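Local coordinates for protein putative leucoanthocyanidin reductase 1 (Vitis vinifera, PDB 3I6I) that probably catalyses the NADPH-dependent reduction of leucoanthocyanidins to flavan-3-ols such as catechin in flavonoid biosynthesis, at residues 74-79 and 103-108; 68-73 and 96-101; 163-168 and 181-186. All blocks are in the same frame, centred on the assembly; numbering follows the deposited sequence.

Contacts 1 and 2 are successive stages of one helix pairing: both use helix 72-81 and helix 99-109, and their centres lie about 9 Å apart. Contact 2, at the N-terminal ends, holds the adenine of NADPH, while contact 1 packs the same helices further on, with the Met75 side chain about 7 Å from the cofactor. The seam between them includes Ala105 CB against Gln72 O, at 3.6 Å. Contact 3 lies on the opposite side of the chain's centre, its own centre about 35 Å from that of contact 2. The Pro166 side chain is still only about 9 Å from the bound NADPH, so the extended cofactor spans much of the ground between contacts 2 and 3.

Contact 1 (74-79 and 103-108); sequences AMEKIL and VKAMKA
Glu76 lies along the flank of helix 99-109, over Ala105 and Ala108. Its CB is still 4.5 Å from Ala105 CB, but CG is anti to the carbonyl carbon (chi1 -67°) and comes down on the Ala105 methyl, CG to CB 3.6 Å. Beyond CG the chain runs extended (chi2 -175°) toward the next turn of the facing helix. There the carboxylate carbon CD passes 3.6 Å from Ala108 CB, and OE2 comes nearer still, 3.3 Å from that same methyl. OE2 takes a hydrogen bond from Gln72 NE2, one turn back, so it lies over the alanine methyl while bonding within its own helix.

Ala105 takes contacts from two neighbours on the facing helix. Besides Glu76, its CB meets Met75 CB at 3.7 Å; from there the Met75 chain bends away toward Ile69 and the cofactor side. Deeper in, Leu79 crosses Met106 at a slant, with CD1 against Met106 CG at 3.8 Å. The axes of 74-79 and 103-108 approach to 8.6 Å and cross at -46°, a closeness consistent with the small alanines between them. Helix 72-81 belongs to the crossover from strand 63-66 to strand 86-89, and helix 99-109 leads on to strand 114-116: two neighbouring helices flanking the parallel sheet of an NADP-binding Rossmann fold.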
# COMPACT_ATOMS: atom_id res chain seq x y z
N ALA A 74 -18.19 1.62 -18.71
CA ALA A 74 -18.65 0.75 -17.61
C ALA A 74 -18.47 1.42 -16.25
O ALA A 74 -19.37 1.35 -15.40
CB ALA A 74 -17.91 -0.62 -17.64
N MET A 75 -17.32 2.05 -16.04
CA MET A 75 -17.07 2.69 -14.74
C MET A 75 -17.97 3.90 -14.53
O MET A 75 -18.43 4.15 -13.41
CB MET A 75 -15.62 3.12 -14.58
CG MET A 75 -14.62 1.99 -14.51
SD MET A 75 -15.03 0.79 -13.20
CE MET A 75 -15.64 -0.58 -14.18
N GLU A 76 -18.24 4.63 -15.61
CA GLU A 76 -19.14 5.78 -15.50
C GLU A 76 -20.51 5.28 -15.02
O GLU A 76 -21.13 5.87 -14.12
CB GLU A 76 -19.24 6.55 -16.81
CG GLU A 76 -17.96 7.26 -17.22
CD GLU A 76 -18.14 8.12 -18.46
OE1 GLU A 76 -19.30 8.43 -18.81
OE2 GLU A 76 -17.13 8.48 -19.10
N LYS A 77 -20.97 4.17 -15.60
CA LYS A 77 -22.29 3.65 -15.27
C LYS A 77 -22.39 3.24 -13.80
O LYS A 77 -23.34 3.57 -13.14
CB LYS A 77 -22.68 2.48 -16.19
CG LYS A 77 -23.28 2.92 -17.53
N ILE A 78 -21.39 2.53 -13.32
CA ILE A 78 -21.32 2.08 -11.93
C ILE A 78 -21.29 3.27 -10.93
O ILE A 78 -22.06 3.32 -9.97
CB ILE A 78 -20.07 1.20 -11.74
CG1 ILE A 78 -20.34 -0.21 -12.28
CG2 ILE A 78 -19.62 1.18 -10.28
CD1 ILE A 78 -19.11 -1.10 -12.30
N LEU A 79 -20.42 4.25 -11.19
CA LEU A 79 -20.31 5.40 -10.30
C LEU A 79 -21.63 6.18 -10.23
O LEU A 79 -21.98 6.72 -9.17
CB LEU A 79 -19.21 6.34 -10.75
CG LEU A 79 -17.78 5.82 -10.73
CD1 LEU A 79 -16.86 6.81 -11.47
CD2 LEU A 79 -17.26 5.53 -9.33
N VAL A 103 -9.95 7.25 -13.98
CA VAL A 103 -9.81 8.70 -13.76
C VAL A 103 -10.68 9.46 -14.77
O VAL A 103 -11.44 10.34 -14.40
CB VAL A 103 -8.33 9.17 -13.79
CG1 VAL A 103 -8.21 10.72 -13.73
CG2 VAL A 103 -7.51 8.51 -12.66
N LYS A 104 -10.61 9.10 -16.06
CA LYS A 104 -11.47 9.77 -17.06
C LYS A 104 -12.96 9.61 -16.72
O LYS A 104 -13.77 10.54 -16.90
CB LYS A 104 -11.14 9.24 -18.46
CG LYS A 104 -9.73 9.61 -18.94
CD LYS A 104 -9.59 9.54 -20.46
CE LYS A 104 -10.26 10.74 -21.18
NZ LYS A 104 -9.84 12.12 -20.67
N ALA A 105 -13.33 8.44 -16.19
CA ALA A 105 -14.71 8.15 -15.80
C ALA A 105 -15.15 9.01 -14.63
O ALA A 105 -16.25 9.60 -14.65
CB ALA A 105 -14.90 6.67 -15.50
N MET A 106 -14.28 9.12 -13.63
CA MET A 106 -14.57 9.99 -12.49
C MET A 106 -14.69 11.45 -12.91
O MET A 106 -15.56 12.18 -12.41
CB MET A 106 -13.51 9.84 -11.41
CG MET A 106 -13.60 8.53 -10.69
SD MET A 106 -12.41 8.29 -9.35
CE MET A 106 -10.86 8.39 -10.22
N LYS A 107 -13.83 11.89 -13.81
CA LYS A 107 -13.91 13.25 -14.32
C LYS A 107 -15.23 13.49 -15.05
O LYS A 107 -15.86 14.53 -14.87
CB LYS A 107 -12.75 13.55 -15.25
CG LYS A 107 -12.67 15.01 -15.71
CD LYS A 107 -11.60 15.19 -16.79
CE LYS A 107 -11.61 16.62 -17.32
NZ LYS A 107 -10.65 16.85 -18.45
N ALA A 108 -15.63 12.53 -15.88
CA ALA A 108 -16.90 12.62 -16.61
C ALA A 108 -18.13 12.71 -15.72
O ALA A 108 -19.04 13.49 -16.01
CB ALA A 108 -17.05 11.44 -17.58

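Contact 2 (68-73 and 96-101); sequences LINEQE and ILDQIA. With NDP (NADPH dihydro-nicotinamide-adenine-dinucleotide phosphate), chain B.
Ile69 reaches Asp98 and Gln99 because its CG1 is turned between its own backbone N and carbonyl carbon (chi1 68°), while Asp98 has CG anti to the carbonyl carbon (chi1 -71°), which brings its carboxylate to the adenine. Ile69 CG1 rests 3.5 Å from Asp98 O and 3.6 Å from N6A of NADPH. The tip goes on alongside Gln99, with CD1 3.7 Å from Gln99 CG. Further along, the Ala101 methyl packs on Asn70 O, CB to O 3.4 Å.

The adenine is read where the segments meet. Ile69 N donates to N1A at 3.0 Å in an almost straight bond (171°), and the exocyclic amine N6A gives one bond to Asn70 OD1 (3.1 Å) and another to Asp98 OD2 (3.3 Å). Gln99 is held by NE2 to Ile96 O, in the carbonyl plane on a lone pair, while its OE1 accepts from Ser89 OG and Ser118 N. An alanine in place of Ile69 would keep the backbone donor but would probably open a gap between Gln99 CG and the adenine amine. A ring nitrogen that accepts and an amine that donates twice are the pattern adenine offers, consistent with selection for that base.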
# COMPACT_ATOMS: atom_id res chain seq x y z
N LEU A 68 -14.52 -3.73 -14.66
CA LEU A 68 -13.07 -3.62 -14.73
C LEU A 68 -12.76 -2.14 -14.90
O LEU A 68 -13.42 -1.46 -15.69
CB LEU A 68 -12.54 -4.39 -15.94
CG LEU A 68 -12.54 -5.93 -15.89
CD1 LEU A 68 -12.05 -6.47 -17.22
CD2 LEU A 68 -11.67 -6.42 -14.74
N ILE A 69 -11.74 -1.66 -14.18
CA ILE A 69 -11.48 -0.22 -14.10
C ILE A 69 -10.94 0.39 -15.39
O ILE A 69 -11.01 1.59 -15.56
CB ILE A 69 -10.57 0.20 -12.90
CG1 ILE A 69 -9.14 -0.31 -13.06
CG2 ILE A 69 -11.20 -0.21 -11.57
CD1 ILE A 69 -8.20 0.40 -12.08
N ASN A 70 -10.45 -0.44 -16.31
CA ASN A 70 -9.98 0.03 -17.64
C ASN A 70 -11.11 0.28 -18.69
O ASN A 70 -10.84 0.66 -19.84
CB ASN A 70 -8.96 -0.95 -18.22
CG ASN A 70 -9.44 -2.39 -18.15
OD1 ASN A 70 -9.62 -2.95 -17.08
ND2 ASN A 70 -9.66 -2.95 -19.27
N GLU A 71 -12.35 0.04 -18.29
CA GLU A 71 -13.51 0.18 -19.16
C GLU A 71 -14.23 1.45 -18.77
O GLU A 71 -15.03 1.43 -17.83
CB GLU A 71 -14.44 -1.00 -18.95
CG GLU A 71 -13.87 -2.30 -19.46
CD GLU A 71 -14.82 -3.46 -19.23
OE1 GLU A 71 -15.34 -3.63 -18.09
OE2 GLU A 71 -15.04 -4.20 -20.20
N GLN A 72 -13.93 2.56 -19.43
CA GLN A 72 -14.40 3.89 -18.97
C GLN A 72 -15.92 3.99 -18.90
O GLN A 72 -16.47 4.36 -17.84
CB GLN A 72 -13.86 5.00 -19.86
CG GLN A 72 -14.14 6.42 -19.31
CD GLN A 72 -13.72 7.54 -20.23
OE1 GLN A 72 -12.74 7.42 -20.96
NE2 GLN A 72 -14.43 8.66 -20.17
N GLU A 73 -16.60 3.68 -20.00
CA GLU A 73 -18.07 3.69 -20.04
C GLU A 73 -18.70 2.83 -18.91
O GLU A 73 -19.63 3.28 -18.25
CB GLU A 73 -18.61 3.29 -21.41
CG GLU A 73 -20.10 2.94 -21.45
CD GLU A 73 -20.62 2.45 -22.83
OE1 GLU A 73 -21.80 2.08 -22.90
OE2 GLU A 73 -19.86 2.43 -23.83
N ILE A 96 -1.28 -0.51 -12.97
CA ILE A 96 -1.36 0.91 -12.59
C ILE A 96 -2.02 1.79 -13.71
O ILE A 96 -2.87 2.62 -13.42
CB ILE A 96 0.03 1.46 -12.21
CG1 ILE A 96 0.57 0.74 -10.98
CG2 ILE A 96 -0.05 2.98 -11.97
CD1 ILE A 96 -0.39 0.72 -9.79
N LEU A 97 -1.63 1.61 -14.96
CA LEU A 97 -2.22 2.45 -16.04
C LEU A 97 -3.69 2.08 -16.41
O LEU A 97 -4.38 2.85 -17.09
CB LEU A 97 -1.33 2.45 -17.25
CG LEU A 97 0.06 3.02 -17.10
CD1 LEU A 97 0.78 2.94 -18.43
CD2 LEU A 97 0.01 4.41 -16.54
N ASP A 98 -4.19 0.96 -15.89
CA ASP A 98 -5.62 0.64 -15.98
C ASP A 98 -6.44 1.70 -15.26
O ASP A 98 -7.66 1.84 -15.46
CB ASP A 98 -5.95 -0.74 -15.35
CG ASP A 98 -5.43 -1.94 -16.16
OD1 ASP A 98 -5.03 -1.78 -17.34
OD2 ASP A 98 -5.45 -3.07 -15.60
N GLN A 99 -5.79 2.46 -14.38
CA GLN A 99 -6.46 3.52 -13.66
C GLN A 99 -6.79 4.74 -14.54
O GLN A 99 -7.61 5.57 -14.14
CB GLN A 99 -5.61 3.96 -12.47
CG GLN A 99 -5.53 2.91 -11.39
CD GLN A 99 -4.61 3.30 -10.27
OE1 GLN A 99 -5.05 3.51 -9.12
NE2 GLN A 99 -3.34 3.46 -10.60
N ILE A 100 -6.18 4.85 -15.71
CA ILE A 100 -6.38 6.01 -16.58
C ILE A 100 -7.84 6.12 -16.97
O ILE A 100 -8.45 7.20 -16.83
CB ILE A 100 -5.48 5.98 -17.81
CG1 ILE A 100 -4.01 6.18 -17.41
CG2 ILE A 100 -5.89 7.06 -18.83
CD1 ILE A 100 -3.08 6.16 -18.57
N ALA A 101 -8.43 5.02 -17.44
CA ALA A 101 -9.88 5.03 -17.78
C ALA A 101 -10.76 5.34 -16.57
O ALA A 101 -11.75 6.05 -16.69
CB ALA A 101 -10.31 3.71 -18.43
PA NDP B . -2.73 -7.45 -5.87
O1A NDP B . -2.17 -8.01 -7.16
O2A NDP B . -2.61 -8.36 -4.52
O5B NDP B . -4.29 -7.04 -5.94
C5B NDP B . -4.76 -6.30 -7.02
C4B NDP B . -6.24 -6.22 -7.01
O4B NDP B . -6.51 -5.36 -8.19
C3B NDP B . -6.91 -7.59 -7.29
O3B NDP B . -8.18 -7.71 -6.60
C2B NDP B . -7.15 -7.55 -8.80
O2B NDP B . -8.26 -8.37 -9.14
C1B NDP B . -7.54 -6.09 -8.97
N9A NDP B . -7.48 -5.55 -10.33
C8A NDP B . -6.39 -5.50 -11.10
N7A NDP B . -6.70 -4.92 -12.26
C5A NDP B . -8.00 -4.59 -12.23
C6A NDP B . -8.86 -3.98 -13.14
N6A NDP B . -8.41 -3.58 -14.33
N1A NDP B . -10.15 -3.80 -12.80
C2A NDP B . -10.59 -4.18 -11.60
N3A NDP B . -9.79 -4.76 -10.69
C4A NDP B . -8.50 -4.98 -11.00
O3 NDP B . -1.97 -6.07 -5.57
PN NDP B . -1.18 -5.57 -4.23
O1N NDP B . -1.92 -5.57 -2.95
O2N NDP B . 0.19 -6.35 -4.31
O5D NDP B . -0.79 -4.06 -4.76
C5D NDP B . -1.70 -2.98 -4.55
C4D NDP B . -0.92 -1.70 -4.45
O4D NDP B . -0.22 -1.82 -3.18
C3D NDP B . 0.13 -1.48 -5.51
O3D NDP B . 0.23 -0.09 -5.77
C2D NDP B . 1.40 -1.94 -4.82
O2D NDP B . 2.47 -1.16 -5.33
C1D NDP B . 1.16 -1.53 -3.36
N1N NDP B . 1.77 -2.44 -2.32
C2N NDP B . 2.43 -1.91 -1.18
C3N NDP B . 3.26 -2.67 -0.48
C7N NDP B . 3.94 -2.10 0.78
O7N NDP B . 3.69 -0.96 1.17
N7N NDP B . 4.73 -2.93 1.45
C4N NDP B . 3.52 -4.12 -0.93
C5N NDP B . 2.36 -4.66 -1.75
C6N NDP B . 1.51 -3.83 -2.35
P2B NDP B . -7.99 -9.76 -10.04
O1X NDP B . -7.23 -10.74 -9.22
O2X NDP B . -9.45 -10.19 -10.50
O3X NDP B . -7.18 -9.30 -11.32

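Contact 3 (163-168 and 181-186); sequences ASWPYY and DFFQIY
Tyr186 meets Pro166 through the shortest polar contact here: its OH donates to Pro166 O at 2.6 Å, approaching in the carbonyl plane on a lone pair, with a C=O...O angle of 143°. The carbonyl in turn lies at the edge of the tyrosine ring, in its plane. The second direct meeting is aromatic. Trp165 CH2, at the far end of the indole, touches Phe183 CD1 at 3.5 Å, and the two ring planes are inclined by 35°.

Two waters fill out the polar side. Water 1 accepts from Trp165 NE1 (2.9 Å), lying in the plane of the indole at its edge, and donates both to Gln184 O (2.9 Å) and to Tyr186 OH (3.0 Å). The tyrosine hydroxyl thus gives one bond to the proline carbonyl and receives one from water 1. Water 2 accepts from Tyr168 N at 3.0 Å and donates to Gln184 OE1 at 2.8 Å, tying a loop amide to a strand side chain.

What positions these groups is the loop itself. The chain makes an inverse gamma turn about Pro166, and the Trp165 side chain swings out with CG opposite the backbone N (chi1 -173°). Its indole is flanked by Pro166 CD on one face, while its CD1 sits over the centre of the Tyr167 ring, whose OH is bonded to Leu177 O.

Further out, strand 183-186 pairs in parallel with strand 247-250, Phe183 and Ile185 bonding to Val248. Helix 230-241 packs against Pro166 and Ile185, and Leu255 of helix 252-260 lies against both Tyr168 and Tyr186, so the loop leading from the cofactor-binding Asn160 and Ile162 is fastened to this small sheet and its helices.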
# COMPACT_ATOMS: atom_id res chain seq x y z
N ALA A 163 4.43 -4.82 7.56
CA ALA A 163 5.23 -5.41 8.61
C ALA A 163 5.49 -6.89 8.37
O ALA A 163 4.98 -7.74 9.07
CB ALA A 163 4.59 -5.20 9.90
N SER A 164 6.29 -7.17 7.36
CA SER A 164 6.71 -8.52 7.06
C SER A 164 8.21 -8.46 6.98
O SER A 164 8.80 -7.38 7.08
CB SER A 164 6.11 -9.00 5.74
OG SER A 164 6.43 -8.12 4.68
N TRP A 165 8.83 -9.62 6.82
CA TRP A 165 10.27 -9.65 6.64
C TRP A 165 10.53 -9.19 5.19
O TRP A 165 9.93 -9.73 4.28
CB TRP A 165 10.90 -11.04 6.92
CG TRP A 165 12.37 -10.88 6.86
CD1 TRP A 165 13.15 -11.00 5.76
CD2 TRP A 165 13.22 -10.39 7.91
NE1 TRP A 165 14.45 -10.68 6.07
CE2 TRP A 165 14.52 -10.31 7.38
CE3 TRP A 165 13.01 -10.04 9.25
CZ2 TRP A 165 15.61 -9.88 8.14
CZ3 TRP A 165 14.09 -9.63 10.00
CH2 TRP A 165 15.37 -9.55 9.45
N PRO A 166 11.40 -8.18 4.99
CA PRO A 166 11.76 -7.64 3.66
C PRO A 166 12.77 -8.48 2.89
O PRO A 166 13.97 -8.19 2.89
CB PRO A 166 12.37 -6.28 4.00
CG PRO A 166 12.95 -6.46 5.33
CD PRO A 166 12.06 -7.41 6.08
N TYR A 167 12.32 -9.56 2.26
CA TYR A 167 13.20 -10.32 1.37
C TYR A 167 13.38 -9.58 0.04
O TYR A 167 12.48 -8.89 -0.38
CB TYR A 167 12.58 -11.68 1.10
CG TYR A 167 12.52 -12.58 2.29
CD1 TYR A 167 13.67 -13.27 2.71
CD2 TYR A 167 11.33 -12.76 3.00
CE1 TYR A 167 13.62 -14.13 3.80
CE2 TYR A 167 11.28 -13.62 4.09
CZ TYR A 167 12.42 -14.30 4.49
OH TYR A 167 12.39 -15.15 5.57
N TYR A 168 14.50 -9.79 -0.64
CA TYR A 168 14.82 -9.00 -1.85
C TYR A 168 13.95 -9.36 -3.07
O TYR A 168 13.83 -8.55 -3.99
CB TYR A 168 16.29 -9.16 -2.27
CG TYR A 168 16.56 -10.40 -3.11
CD1 TYR A 168 16.75 -10.31 -4.49
CD2 TYR A 168 16.60 -11.66 -2.52
CE1 TYR A 168 17.01 -11.47 -5.29
CE2 TYR A 168 16.85 -12.81 -3.29
CZ TYR A 168 17.04 -12.71 -4.69
OH TYR A 168 17.30 -13.86 -5.46
N ASP A 181 16.94 -19.59 9.61
CA ASP A 181 18.30 -20.08 9.44
C ASP A 181 19.39 -19.02 9.57
O ASP A 181 20.29 -19.19 10.39
CB ASP A 181 18.45 -20.87 8.14
CG ASP A 181 17.90 -20.15 6.92
OD1 ASP A 181 17.34 -19.00 7.00
OD2 ASP A 181 18.06 -20.78 5.85
N PHE A 182 19.31 -17.96 8.78
CA PHE A 182 20.22 -16.80 8.90
C PHE A 182 19.54 -15.56 8.34
O PHE A 182 18.59 -15.65 7.55
CB PHE A 182 21.58 -17.05 8.23
CG PHE A 182 21.52 -17.29 6.73
CD1 PHE A 182 21.40 -18.58 6.23
CD2 PHE A 182 21.52 -16.25 5.83
CE1 PHE A 182 21.32 -18.81 4.85
CE2 PHE A 182 21.44 -16.48 4.45
CZ PHE A 182 21.34 -17.78 3.98
N PHE A 183 20.02 -14.39 8.76
CA PHE A 183 19.43 -13.14 8.35
C PHE A 183 20.30 -12.55 7.24
O PHE A 183 21.50 -12.45 7.37
CB PHE A 183 19.42 -12.12 9.51
CG PHE A 183 18.51 -12.46 10.66
CD1 PHE A 183 17.13 -12.33 10.55
CD2 PHE A 183 19.05 -12.81 11.90
CE1 PHE A 183 16.29 -12.59 11.64
CE2 PHE A 183 18.21 -13.10 13.00
CZ PHE A 183 16.83 -12.99 12.87
N GLN A 184 19.65 -12.11 6.16
CA GLN A 184 20.29 -11.29 5.13
C GLN A 184 20.08 -9.82 5.45
O GLN A 184 18.95 -9.31 5.41
CB GLN A 184 19.73 -11.66 3.74
CG GLN A 184 20.08 -13.01 3.36
CD GLN A 184 19.88 -13.29 1.87
OE1 GLN A 184 18.99 -12.74 1.21
NE2 GLN A 184 20.75 -14.15 1.33
N ILE A 185 21.19 -9.14 5.76
CA ILE A 185 21.21 -7.74 6.19
C ILE A 185 21.70 -6.91 5.00
O ILE A 185 22.84 -7.12 4.51
CB ILE A 185 22.19 -7.55 7.40
CG1 ILE A 185 21.84 -8.47 8.60
CG2 ILE A 185 22.24 -6.10 7.87
CD1 ILE A 185 20.43 -8.29 9.10
N TYR A 186 20.85 -5.98 4.54
CA TYR A 186 21.20 -5.09 3.42
C TYR A 186 22.15 -4.00 3.86
O TYR A 186 21.88 -3.24 4.82
CB TYR A 186 19.94 -4.46 2.77
CG TYR A 186 18.93 -5.50 2.45
CD1 TYR A 186 19.23 -6.49 1.54
CD2 TYR A 186 17.70 -5.53 3.09
CE1 TYR A 186 18.32 -7.49 1.26
CE2 TYR A 186 16.77 -6.52 2.81
CZ TYR A 186 17.09 -7.51 1.89
OH TYR A 186 16.21 -8.54 1.59
O HOH W 1 16.55 -10.25 4.08
O HOH W 2 16.58 -11.26 0.91